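Local structure of bifunctional purine biosynthetic protein ADE5,7 (Cryptococcus neoformans var. grubii serotype A, 7LVO) at residues 156-161 with 327-332; 185-190 with 201-206; 234-239 with 321-326. The protein catalyses the second and fifth steps of de novo purine biosynthesis, its N-terminal GAR synthetase part ligating phosphoribosylamine to glycine at the expense of ATP. All blocks are in the same frame, centred on the assembly; numbering follows the deposited sequence.

In the fold
All three contacts lie in the ATP-grasp part of the chain, on the same side of its centre. Contact 2 closes a hairpin in the sheet of strand 188-192, and contacts 1 and 3 share the sheet of strands 315-323 and 326-333. Contacts 1 and 3, centres 11 Å apart, meet through Met321 N and Arg328 O (2.8 Å). Contacts 2 and 3, centres 14 Å apart, meet where Ser185 OG lies 2.7 Å from Glu234 OE2. Contacts 1 and 2 do not touch; their nearest atoms are about 5 Å apart. Residues 181-242 are predicted to bind ATP, and the Val201 side chain lies about 5 Å from that of Glu331, a predicted magnesium ligand.

Contact 1 of 3, residues 156-161 with 327-332; sequences HNIPTA and PRVLEY
Two flat groups of residues 327-332, the Tyr332 ring and the Arg328 guanidinium, meet Ile158 and Pro159 at either end of this contact. One face of the Tyr332 ring carries its own segment's Val329, whose CG1 stands 4.2 Å above the ring plane and offset to the rim. At the far end of the ring the hydroxyl meets both arms of Ile158, with Tyr332 OH 3.6 Å from Ile158 CG2 and 3.7 Å from Ile158 CD1. The polar partner of that hydroxyl is Thr301 on helix 287-307. The Arg328 guanidinium meets Pro159 obliquely, Arg328 NH1 lying 4.1 Å from Pro159 CB. In the guanidinium plane, Arg328 NH1 donates to Pro327 O at 2.6 Å, although it stands 49° out of the carbonyl plane, so no lone pair is addressed directly.

Between these groups two hydrogen bonds tie the loop to the strand, one between main chains and one from a threonine hydroxyl to a main-chain carbonyl. Val329 N gives a nearly straight bond to Pro159 O (3.0 Å, 171° at the hydrogen). Thr160 OG1 then donates to Val329 O at 2.8 Å, in the carbonyl plane; with OG1 anti to the backbone N (chi1 -172°) the hydroxyl is held against the strand. Lys150 of helix 146-155 also hydrogen-bonds Thr160 OG1, so two partners grip that oxygen. Next to these bonds, Ile158 CG2 packs 4.0 Å from Val329 CG2, within an apolar layer that Met153 and Val297 continue.

The loop starts from a Schellman motif with Asn157 as C-prime residue, which ends helix 146-155. The two hydrogen bonds then tie this loop to strand 326-333, the outermost strand of an ATP-grasp sheet, just before the classic beta bulge of Leu330 and Glu331 opposite Gly319, where Glu331 is predicted to bind magnesium.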
ATOM      1  N   HIS A 156       6.509  16.216  16.160  1.00 27.30           N
ATOM      2  CA  HIS A 156       5.111  16.625  16.178  1.00 33.54           C
ATOM      3  C   HIS A 156       4.287  15.873  17.219  1.00 28.00           C
ATOM      4  O   HIS A 156       3.056  15.914  17.168  1.00 26.76           O
ATOM      5  CB  HIS A 156       4.499  16.437  14.788  1.00 28.65           C
ATOM      6  CG  HIS A 156       5.124  17.295  13.735  1.00 22.99           C
ATOM      7  ND1 HIS A 156       4.929  18.656  13.674  1.00 27.65           N
ATOM      8  CD2 HIS A 156       5.939  16.985  12.698  1.00 25.42           C
ATOM      9  CE1 HIS A 156       5.595  19.152  12.648  1.00 31.62           C
ATOM     10  NE2 HIS A 156       6.215  18.160  12.037  1.00 31.27           N
ATOM     11  N   ASN A 157       4.937  15.181  18.153  1.00 29.94           N
ATOM     12  CA  ASN A 157       4.249  14.485  19.239  1.00 33.62           C
ATOM     13  C   ASN A 157       3.257  13.457  18.703  1.00 31.12           C
ATOM     14  O   ASN A 157       2.152  13.302  19.223  1.00 27.21           O
ATOM     15  CB  ASN A 157       3.550  15.481  20.168  1.00 34.83           C
ATOM     16  CG  ASN A 157       4.516  16.197  21.090  1.00 46.24           C
ATOM     17  OD1 ASN A 157       5.498  15.611  21.553  1.00 45.67           O
ATOM     18  ND2 ASN A 157       4.241  17.469  21.365  1.00 48.17           N
ATOM     19  N   ILE A 158       3.660  12.745  17.657  1.00 30.63           N
ATOM     20  CA  ILE A 158       2.847  11.686  17.065  1.00 24.68           C
ATOM     21  C   ILE A 158       3.211  10.375  17.755  1.00 26.25           C
ATOM     22  O   ILE A 158       4.390   9.984  17.729  1.00 24.98           O
ATOM     23  CB  ILE A 158       3.070  11.603  15.549  1.00 34.54           C
ATOM     24  CG1 ILE A 158       2.628  12.925  14.890  1.00 30.21           C
ATOM     25  CG2 ILE A 158       2.326  10.432  14.970  1.00 23.70           C
ATOM     26  CD1 ILE A 158       3.153  13.143  13.484  1.00 29.09           C
ATOM     27  N   PRO A 159       2.258   9.677  18.370  1.00 23.79           N
ATOM     28  CA  PRO A 159       2.614   8.499  19.176  1.00 23.57           C
ATOM     29  C   PRO A 159       3.244   7.391  18.342  1.00 31.72           C
ATOM     30  O   PRO A 159       2.673   6.923  17.351  1.00 22.71           O
ATOM     31  CB  PRO A 159       1.273   8.060  19.782  1.00 35.95           C
ATOM     32  CG  PRO A 159       0.230   8.647  18.890  1.00 33.22           C
ATOM     33  CD  PRO A 159       0.807   9.948  18.389  1.00 24.39           C
ATOM     34  N   THR A 160       4.433   6.966  18.764  1.00 28.07           N
ATOM     35  CA  THR A 160       5.168   5.910  18.084  1.00 31.45           C
ATOM     36  C   THR A 160       6.119   5.273  19.090  1.00 29.70           C
ATOM     37  O   THR A 160       6.289   5.759  20.208  1.00 29.09           O
ATOM     38  CB  THR A 160       5.928   6.449  16.867  1.00 31.38           C
ATOM     39  OG1 THR A 160       6.488   5.362  16.117  1.00 32.00           O
ATOM     40  CG2 THR A 160       7.048   7.381  17.308  1.00 33.28           C
ATOM     41  N   ALA A 161       6.742   4.173  18.677  1.00 32.09           N
ATOM     42  CA  ALA A 161       7.651   3.458  19.565  1.00 31.33           C
ATOM     43  C   ALA A 161       8.929   4.260  19.793  1.00 34.15           C
ATOM     44  O   ALA A 161       9.450   4.910  18.878  1.00 29.88           O
ATOM     45  CB  ALA A 161       7.993   2.089  18.981  1.00 36.57           C
ATOM     46  N   PRO A 327      -3.269   3.580  20.231  1.00 38.67           N
ATOM     47  CA  PRO A 327      -2.669   3.399  18.902  1.00 38.53           C
ATOM     48  C   PRO A 327      -1.233   3.897  18.863  1.00 32.21           C
ATOM     49  O   PRO A 327      -0.861   4.845  19.554  1.00 34.62           O
ATOM     50  CB  PRO A 327      -3.575   4.225  17.978  1.00 34.12           C
ATOM     51  CG  PRO A 327      -4.845   4.438  18.750  1.00 36.00           C
ATOM     52  CD  PRO A 327      -4.445   4.466  20.199  1.00 39.41           C
ATOM     53  N   ARG A 328      -0.427   3.239  18.033  1.00 31.59           N
ATOM     54  CA  ARG A 328       0.961   3.616  17.810  1.00 32.68           C
ATOM     55  C   ARG A 328       1.264   3.476  16.327  1.00 29.49           C
ATOM     56  O   ARG A 328       0.868   2.491  15.700  1.00 26.75           O
ATOM     57  CB  ARG A 328       1.928   2.745  18.622  1.00 34.94           C
ATOM     58  CG  ARG A 328       1.744   2.847  20.127  1.00 39.23           C
ATOM     59  CD  ARG A 328       2.133   4.216  20.653  1.00 38.47           C
ATOM     60  NE  ARG A 328       1.974   4.310  22.098  1.00 43.86           N
ATOM     61  CZ  ARG A 328       0.847   4.650  22.710  1.00 47.55           C
ATOM     62  NH1 ARG A 328      -0.249   4.940  22.030  1.00 47.84           N
ATOM     63  NH2 ARG A 328       0.821   4.699  24.040  1.00 58.83           N
ATOM     64  N   VAL A 329       1.974   4.458  15.775  1.00 29.11           N
ATOM     65  CA  VAL A 329       2.315   4.449  14.357  1.00 25.53           C
ATOM     66  C   VAL A 329       3.537   3.566  14.146  1.00 27.63           C
ATOM     67  O   VAL A 329       4.630   3.868  14.641  1.00 32.68           O
ATOM     68  CB  VAL A 329       2.572   5.873  13.839  1.00 30.26           C
ATOM     69  CG1 VAL A 329       2.998   5.828  12.385  1.00 31.99           C
ATOM     70  CG2 VAL A 329       1.321   6.733  14.016  1.00 27.28           C
ATOM     71  N   LEU A 330       3.357   2.470  13.410  1.00 29.25           N
ATOM     72  CA  LEU A 330       4.489   1.620  13.066  1.00 24.06           C
ATOM     73  C   LEU A 330       5.267   2.186  11.879  1.00 27.90           C
ATOM     74  O   LEU A 330       6.503   2.190  11.889  1.00 40.58           O
ATOM     75  CB  LEU A 330       4.015   0.208  12.741  1.00 28.08           C
ATOM     76  CG  LEU A 330       3.370  -0.598  13.868  1.00 32.94           C
ATOM     77  CD1 LEU A 330       2.986  -1.982  13.359  1.00 32.56           C
ATOM     78  CD2 LEU A 330       4.300  -0.702  15.066  1.00 33.10           C
ATOM     79  N   GLU A 331       4.565   2.675  10.861  1.00 29.54           N
ATOM     80  CA  GLU A 331       5.223   3.188   9.667  1.00 34.49           C
ATOM     81  C   GLU A 331       4.215   3.940   8.817  1.00 30.53           C
ATOM     82  O   GLU A 331       3.011   3.665   8.866  1.00 27.20           O
ATOM     83  CB  GLU A 331       5.850   2.051   8.846  1.00 25.57           C
ATOM     84  CG  GLU A 331       4.839   1.025   8.357  1.00 43.70           C
ATOM     85  CD  GLU A 331       5.488  -0.150   7.652  1.00 56.21           C
ATOM     86  OE1 GLU A 331       6.711  -0.345   7.822  1.00 60.64           O
ATOM     87  OE2 GLU A 331       4.775  -0.874   6.926  1.00 62.24           O
ATOM     88  N   TYR A 332       4.721   4.897   8.044  1.00 22.03           N
ATOM     89  CA  TYR A 332       3.933   5.598   7.042  1.00 29.92           C
ATOM     90  C   TYR A 332       4.187   4.959   5.680  1.00 30.18           C
ATOM     91  O   TYR A 332       5.339   4.688   5.319  1.00 30.14           O
ATOM     92  CB  TYR A 332       4.288   7.089   6.980  1.00 30.09           C
ATOM     93  CG  TYR A 332       3.815   7.919   8.146  1.00 24.79           C
ATOM     94  CD1 TYR A 332       2.461   8.077   8.410  1.00 28.01           C
ATOM     95  CD2 TYR A 332       4.719   8.572   8.967  1.00 24.88           C
ATOM     96  CE1 TYR A 332       2.026   8.844   9.472  1.00 27.85           C
ATOM     97  CE2 TYR A 332       4.292   9.346  10.033  1.00 32.74           C
ATOM     98  CZ  TYR A 332       2.946   9.476  10.281  1.00 31.15           C
ATOM     99  OH  TYR A 332       2.528  10.245  11.337  1.00 32.56           O
TER

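Contact 2 of 3, residues 185-190 with 201-206; sequences SGRSVI and VLIPET
Arg187 reaches across the hairpin to Ile203 and Glu205. From CB the chain runs extended through CG to CD and then turns at chi3 (60°), which brings the guanidinium over residues 203-205. NE comes within 4.2 Å of Pro204 O, too far for a hydrogen bond, and it is buried without a partner in the model. CZ lies 3.9 Å from Ile203 CG2. NH2 lies obliquely against that methyl, at a distance too short to be trusted, and Ile203 O sits at the guanidinium edge, in its plane, 3.6 Å from Arg187 NH2. Beside it Glu205 contributes its CG rather than its carboxylate, while Tyr235 forms a cation-pi contact with the arginine.

Further along, Val189 CG1 packs 3.6 Å from Val201 CG1 and 3.4 Å from Leu202 O. The backbones are joined by a reciprocal pair of bonds, Ile190 N to Leu202 O at 3.0 Å and Leu202 N to Ile190 O at 2.8 Å. Ile190 and Leu202, on one face, meet helix 207-218. This hydrogen-bonded antiparallel pair belongs to a beta hairpin of strands 188-192 and 201-202, whose connecting turn probably corresponds to the flexible loop that closes over the nucleotide in ATP-grasp enzymes.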
ATOM      1  N   SER A 185      10.129  -3.112  26.978  1.00 60.28           N
ATOM      2  CA  SER A 185       9.667  -4.424  26.541  1.00 60.28           C
ATOM      3  C   SER A 185      10.792  -5.450  26.472  1.00 60.28           C
ATOM      4  O   SER A 185      10.513  -6.652  26.412  1.00 60.28           O
ATOM      5  CB  SER A 185       8.983  -4.312  25.177  1.00 60.28           C
ATOM      6  OG  SER A 185       7.843  -3.473  25.247  1.00 60.28           O
ATOM      7  N   GLY A 186      12.048  -5.006  26.479  1.00 60.19           N
ATOM      8  CA  GLY A 186      13.177  -5.904  26.399  1.00 60.19           C
ATOM      9  C   GLY A 186      13.524  -6.385  25.006  1.00 60.19           C
ATOM     10  O   GLY A 186      14.548  -7.061  24.842  1.00 60.19           O
ATOM     11  N   ARG A 187      12.713  -6.066  24.000  1.00 50.74           N
ATOM     12  CA  ARG A 187      12.968  -6.468  22.624  1.00 50.81           C
ATOM     13  C   ARG A 187      13.102  -5.233  21.746  1.00 50.58           C
ATOM     14  O   ARG A 187      12.391  -4.242  21.937  1.00 50.34           O
ATOM     15  CB  ARG A 187      11.849  -7.370  22.093  1.00 50.89           C
ATOM     16  CG  ARG A 187      11.664  -8.660  22.882  1.00 51.18           C
ATOM     17  CD  ARG A 187      10.656  -9.572  22.204  1.00 51.27           C
ATOM     18  NE  ARG A 187      11.079  -9.932  20.855  1.00 51.37           N
ATOM     19  CZ  ARG A 187      10.409 -10.745  20.051  1.00 51.49           C
ATOM     20  NH1 ARG A 187       9.272 -11.306  20.428  1.00 51.52           N
ATOM     21  NH2 ARG A 187      10.894 -11.004  18.839  1.00 51.59           N
ATOM     22  N   SER A 188      14.013  -5.304  20.779  1.00 42.56           N
ATOM     23  CA  SER A 188      14.284  -4.207  19.866  1.00 45.30           C
ATOM     24  C   SER A 188      13.931  -4.617  18.444  1.00 45.40           C
ATOM     25  O   SER A 188      13.884  -5.805  18.109  1.00 48.32           O
ATOM     26  CB  SER A 188      15.760  -3.778  19.929  1.00 37.80           C
ATOM     27  OG  SER A 188      16.111  -3.342  21.230  1.00 42.71           O
ATOM     28  N   VAL A 189      13.680  -3.612  17.608  1.00 39.29           N
ATOM     29  CA  VAL A 189      13.403  -3.798  16.190  1.00 40.38           C
ATOM     30  C   VAL A 189      14.434  -3.000  15.406  1.00 45.15           C
ATOM     31  O   VAL A 189      14.599  -1.797  15.633  1.00 32.67           O
ATOM     32  CB  VAL A 189      11.976  -3.355  15.821  1.00 44.97           C
ATOM     33  CG1 VAL A 189      11.680  -3.684  14.370  1.00 37.42           C
ATOM     34  CG2 VAL A 189      10.958  -4.010  16.746  1.00 46.92           C
ATOM     35  N   ILE A 190      15.127  -3.670  14.490  1.00 44.90           N
ATOM     36  CA  ILE A 190      16.173  -3.059  13.677  1.00 44.31           C
ATOM     37  C   ILE A 190      15.630  -2.904  12.264  1.00 46.20           C
ATOM     38  O   ILE A 190      15.349  -3.902  11.588  1.00 47.72           O
ATOM     39  CB  ILE A 190      17.461  -3.896  13.687  1.00 49.41           C
ATOM     40  CG1 ILE A 190      17.977  -4.050  15.119  1.00 39.52           C
ATOM     41  CG2 ILE A 190      18.518  -3.259  12.793  1.00 50.32           C
ATOM     42  CD1 ILE A 190      19.219  -4.915  15.233  1.00 50.89           C
ATOM     43  N   VAL A 201      13.126  -5.244   7.843  1.00 53.96           N
ATOM     44  CA  VAL A 201      12.828  -5.085   9.262  1.00 53.96           C
ATOM     45  C   VAL A 201      13.152  -6.393   9.969  1.00 53.96           C
ATOM     46  O   VAL A 201      12.681  -7.461   9.559  1.00 53.96           O
ATOM     47  CB  VAL A 201      11.358  -4.687   9.492  1.00 53.96           C
ATOM     48  CG1 VAL A 201      11.042  -4.654  10.979  1.00 53.96           C
ATOM     49  CG2 VAL A 201      11.069  -3.338   8.848  1.00 53.96           C
ATOM     50  N   LEU A 202      13.954  -6.308  11.029  1.00 54.54           N
ATOM     51  CA  LEU A 202      14.368  -7.469  11.801  1.00 54.54           C
ATOM     52  C   LEU A 202      13.857  -7.352  13.231  1.00 54.54           C
ATOM     53  O   LEU A 202      13.791  -6.254  13.792  1.00 54.54           O
ATOM     54  CB  LEU A 202      15.893  -7.619  11.803  1.00 54.54           C
ATOM     55  CG  LEU A 202      16.539  -7.985  10.468  1.00 54.54           C
ATOM     56  CD1 LEU A 202      18.058  -7.975  10.584  1.00 54.54           C
ATOM     57  CD2 LEU A 202      16.044  -9.343   9.995  1.00 54.54           C
ATOM     58  N   ILE A 203      13.501  -8.490  13.817  1.00 54.13           N
ATOM     59  CA  ILE A 203      13.024  -8.536  15.197  1.00 54.13           C
ATOM     60  C   ILE A 203      13.875  -9.532  15.975  1.00 54.13           C
ATOM     61  O   ILE A 203      13.423 -10.653  16.247  1.00 54.13           O
ATOM     62  CB  ILE A 203      11.535  -8.912  15.263  1.00 54.13           C
ATOM     63  CG1 ILE A 203      10.706  -7.984  14.377  1.00 54.13           C
ATOM     64  CG2 ILE A 203      11.038  -8.859  16.700  1.00 54.13           C
ATOM     65  CD1 ILE A 203       9.229  -8.316  14.362  1.00 54.13           C
ATOM     66  N   PRO A 204      15.101  -9.176  16.353  1.00 47.12           N
ATOM     67  CA  PRO A 204      15.947 -10.120  17.099  1.00 55.41           C
ATOM     68  C   PRO A 204      15.297 -10.530  18.411  1.00 57.49           C
ATOM     69  O   PRO A 204      14.986  -9.691  19.260  1.00 56.62           O
ATOM     70  CB  PRO A 204      17.244  -9.332  17.320  1.00 58.26           C
ATOM     71  CG  PRO A 204      16.839  -7.895  17.205  1.00 56.46           C
ATOM     72  CD  PRO A 204      15.748  -7.867  16.179  1.00 51.20           C
ATOM     73  N   GLU A 205      15.090 -11.839  18.572  1.00 55.21           N
ATOM     74  CA  GLU A 205      14.460 -12.345  19.785  1.00 58.05           C
ATOM     75  C   GLU A 205      15.295 -12.068  21.029  1.00 59.78           C
ATOM     76  O   GLU A 205      14.750 -12.058  22.138  1.00 61.45           O
ATOM     77  CB  GLU A 205      14.208 -13.851  19.660  1.00 59.10           C
ATOM     78  CG  GLU A 205      13.261 -14.232  18.535  1.00 54.79           C
ATOM     79  CD  GLU A 205      12.820 -15.682  18.613  1.00 61.90           C
ATOM     80  OE1 GLU A 205      13.083 -16.329  19.649  1.00 61.85           O
ATOM     81  OE2 GLU A 205      12.211 -16.176  17.638  1.00 55.45           O
ATOM     82  N   THR A 206      16.598 -11.850  20.873  1.00 54.40           N
ATOM     83  CA  THR A 206      17.476 -11.535  21.990  1.00 55.55           C
ATOM     84  C   THR A 206      18.523 -10.533  21.526  1.00 56.19           C
ATOM     85  O   THR A 206      18.610 -10.196  20.341  1.00 62.79           O
ATOM     86  CB  THR A 206      18.151 -12.792  22.552  1.00 62.77           C
ATOM     87  OG1 THR A 206      18.980 -13.381  21.542  1.00 65.24           O
ATOM     88  CG2 THR A 206      17.108 -13.804  23.006  1.00 66.83           C
TER

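Contact 3 of 3, residues 234-239 with 321-326; sequences EYLSGP and MITADG
Met321 and Leu236 form the centre of the first shell. The sulfur, Met321 SD, lies 3.2 Å from Leu236 O and 3.4 Å from Leu236 CB, so it meets both the main chain and the base of the leucine. With CG anti to the backbone N (chi1 178°) and a bend only at chi3, the thioether runs out from the strand and its CE methyl turns between the carbonyl oxygens of Leu236 and Gly238. The one direct backbone hydrogen bond lies beyond it: Ile322 N donates to Pro239 O at 2.8 Å, with 157° at the hydrogen and the donor nearly in line with the C=O bond (179°). In return the proline ring lies against the strand, Pro239 CD 3.3 Å from Ile322 O. Gly238 carries no side chain, and its CA approaches that of Thr323 to 4.9 Å.

A second shell sets the strand end in place. One water links the segments, donating to Ser237 O at 2.6 Å and accepting from Ala324 N at 3.1 Å. Thr323 opens a type I turn that closes at Gly326, and its hydroxyl works twice: Thr323 OG1 donates to Gly326 O on a lone pair, at 2.8 Å, and accepts from Asp325 N in an ST turn. Gly326 O also receives Thr323 N, so two donors hold it. The methyl of Thr323 packs on Arg328 and, more loosely, faces Leu236 CD1.

Leu236 is also flanked by Ala161 and Arg328. In the chain, residues 234-239 lead from strand 229-234 of one ATP-grasp sheet to strand 240-248 of the next. Strand 315-323 lies between 240-248 and 326-333, with Ile322 against Ile241 and Pro327.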
ATOM      1  N   GLU A 234      11.619   0.284  19.896  1.00 36.22           N
ATOM      2  CA  GLU A 234      11.058  -0.706  20.802  1.00 42.70           C
ATOM      3  C   GLU A 234      10.088  -1.629  20.074  1.00 40.60           C
ATOM      4  O   GLU A 234       9.284  -1.190  19.246  1.00 32.23           O
ATOM      5  CB  GLU A 234      10.341  -0.011  21.962  1.00 43.17           C
ATOM      6  CG  GLU A 234       9.804  -0.960  23.023  1.00 47.18           C
ATOM      7  CD  GLU A 234       9.189  -0.230  24.203  1.00 46.07           C
ATOM      8  OE1 GLU A 234       9.150   1.016  24.179  1.00 44.56           O
ATOM      9  OE2 GLU A 234       8.743  -0.903  25.151  1.00 59.11           O
ATOM     10  N   TYR A 235      10.171  -2.918  20.390  1.00 39.91           N
ATOM     11  CA  TYR A 235       9.232  -3.902  19.868  1.00 43.53           C
ATOM     12  C   TYR A 235       7.921  -3.790  20.638  1.00 46.22           C
ATOM     13  O   TYR A 235       7.897  -3.968  21.862  1.00 44.25           O
ATOM     14  CB  TYR A 235       9.815  -5.309  19.987  1.00 45.58           C
ATOM     15  CG  TYR A 235       8.860  -6.413  19.596  1.00 43.44           C
ATOM     16  CD1 TYR A 235       8.763  -6.843  18.280  1.00 43.40           C
ATOM     17  CD2 TYR A 235       8.059  -7.032  20.546  1.00 56.07           C
ATOM     18  CE1 TYR A 235       7.894  -7.855  17.921  1.00 51.64           C
ATOM     19  CE2 TYR A 235       7.184  -8.045  20.197  1.00 52.47           C
ATOM     20  CZ  TYR A 235       7.105  -8.452  18.884  1.00 52.03           C
ATOM     21  OH  TYR A 235       6.236  -9.463  18.533  1.00 51.10           O
ATOM     22  N   LEU A 236       6.840  -3.496  19.927  1.00 43.23           N
ATOM     23  CA  LEU A 236       5.530  -3.331  20.539  1.00 49.22           C
ATOM     24  C   LEU A 236       4.658  -4.550  20.262  1.00 48.12           C
ATOM     25  O   LEU A 236       4.813  -5.233  19.245  1.00 50.15           O
ATOM     26  CB  LEU A 236       4.841  -2.069  20.016  1.00 39.57           C
ATOM     27  CG  LEU A 236       5.587  -0.754  20.241  1.00 40.32           C
ATOM     28  CD1 LEU A 236       4.786   0.418  19.671  1.00 34.95           C
ATOM     29  CD2 LEU A 236       5.883  -0.539  21.713  1.00 35.13           C
ATOM     30  N   SER A 237       3.735  -4.815  21.181  1.00 42.35           N
ATOM     31  CA  SER A 237       2.820  -5.940  21.087  1.00 44.67           C
ATOM     32  C   SER A 237       1.394  -5.432  20.935  1.00 34.48           C
ATOM     33  O   SER A 237       0.994  -4.467  21.594  1.00 39.96           O
ATOM     34  CB  SER A 237       2.928  -6.837  22.325  1.00 51.17           C
ATOM     35  OG  SER A 237       4.248  -7.325  22.488  1.00 52.29           O
ATOM     36  N   GLY A 238       0.629  -6.095  20.075  1.00 31.97           N
ATOM     37  CA  GLY A 238      -0.747  -5.732  19.840  1.00 41.75           C
ATOM     38  C   GLY A 238      -1.154  -5.957  18.399  1.00 34.13           C
ATOM     39  O   GLY A 238      -0.310  -6.126  17.517  1.00 33.94           O
ATOM     40  N   PRO A 239      -2.461  -5.962  18.133  1.00 29.76           N
ATOM     41  CA  PRO A 239      -2.924  -6.128  16.751  1.00 30.48           C
ATOM     42  C   PRO A 239      -2.661  -4.876  15.926  1.00 29.67           C
ATOM     43  O   PRO A 239      -2.580  -3.763  16.447  1.00 24.66           O
ATOM     44  CB  PRO A 239      -4.427  -6.389  16.909  1.00 30.82           C
ATOM     45  CG  PRO A 239      -4.785  -5.654  18.164  1.00 33.05           C
ATOM     46  CD  PRO A 239      -3.581  -5.784  19.079  1.00 35.74           C
ATOM     47  N   MET A 321      -0.352   0.033  15.303  1.00 29.61           N
ATOM     48  CA  MET A 321      -0.464  -1.077  16.240  1.00 33.21           C
ATOM     49  C   MET A 321      -1.286  -0.576  17.418  1.00 30.87           C
ATOM     50  O   MET A 321      -0.929   0.433  18.043  1.00 37.26           O
ATOM     51  CB  MET A 321       0.904  -1.571  16.712  1.00 31.12           C
ATOM     52  CG  MET A 321       0.795  -2.695  17.740  1.00 37.12           C
ATOM     53  SD  MET A 321       2.360  -3.493  18.124  1.00 44.96           S
ATOM     54  CE  MET A 321       2.691  -4.358  16.581  1.00 48.74           C
ATOM     55  N   ILE A 322      -2.394  -1.254  17.702  1.00 33.29           N
ATOM     56  CA  ILE A 322      -3.244  -0.909  18.834  1.00 28.69           C
ATOM     57  C   ILE A 322      -2.639  -1.594  20.057  1.00 37.59           C
ATOM     58  O   ILE A 322      -2.858  -2.784  20.289  1.00 38.10           O
ATOM     59  CB  ILE A 322      -4.697  -1.330  18.611  1.00 34.05           C
ATOM     60  CG1 ILE A 322      -5.224  -0.756  17.296  1.00 30.40           C
ATOM     61  CG2 ILE A 322      -5.559  -0.879  19.787  1.00 39.20           C
ATOM     62  CD1 ILE A 322      -5.110   0.747  17.182  1.00 36.02           C
ATOM     63  N   THR A 323      -1.856  -0.855  20.830  1.00 34.53           N
ATOM     64  CA  THR A 323      -1.251  -1.388  22.039  1.00 41.94           C
ATOM     65  C   THR A 323      -2.197  -1.192  23.219  1.00 45.73           C
ATOM     66  O   THR A 323      -3.250  -0.559  23.106  1.00 33.43           O
ATOM     67  CB  THR A 323       0.092  -0.713  22.318  1.00 44.03           C
ATOM     68  OG1 THR A 323      -0.131   0.611  22.814  1.00 41.11           O
ATOM     69  CG2 THR A 323       0.935  -0.647  21.045  1.00 33.53           C
ATOM     70  N   ALA A 324      -1.804  -1.741  24.369  1.00 43.16           N
ATOM     71  CA  ALA A 324      -2.590  -1.551  25.581  1.00 50.56           C
ATOM     72  C   ALA A 324      -2.675  -0.084  25.980  1.00 49.45           C
ATOM     73  O   ALA A 324      -3.608   0.299  26.695  1.00 55.25           O
ATOM     74  CB  ALA A 324      -1.994  -2.372  26.729  1.00 51.40           C
ATOM     75  N   ASP A 325      -1.731   0.743  25.530  1.00 51.53           N
ATOM     76  CA  ASP A 325      -1.718   2.166  25.843  1.00 53.00           C
ATOM     77  C   ASP A 325      -2.282   3.022  24.715  1.00 55.31           C
ATOM     78  O   ASP A 325      -2.185   4.254  24.779  1.00 56.51           O
ATOM     79  CB  ASP A 325      -0.293   2.621  26.171  1.00 48.88           C
ATOM     80  CG  ASP A 325       0.243   1.989  27.441  1.00 58.72           C
ATOM     81  OD1 ASP A 325      -0.466   1.149  28.034  1.00 61.59           O
ATOM     82  OD2 ASP A 325       1.374   2.334  27.849  1.00 59.70           O
ATOM     83  N   GLY A 326      -2.862   2.404  23.689  1.00 47.30           N
ATOM     84  CA  GLY A 326      -3.468   3.140  22.607  1.00 47.38           C
ATOM     85  C   GLY A 326      -2.787   2.903  21.274  1.00 41.04           C
ATOM     86  O   GLY A 326      -1.833   2.128  21.162  1.00 35.32           O
TER
HETATM   87  O   HOH W   1       0.379  -3.968  24.113  1.00 36.87           O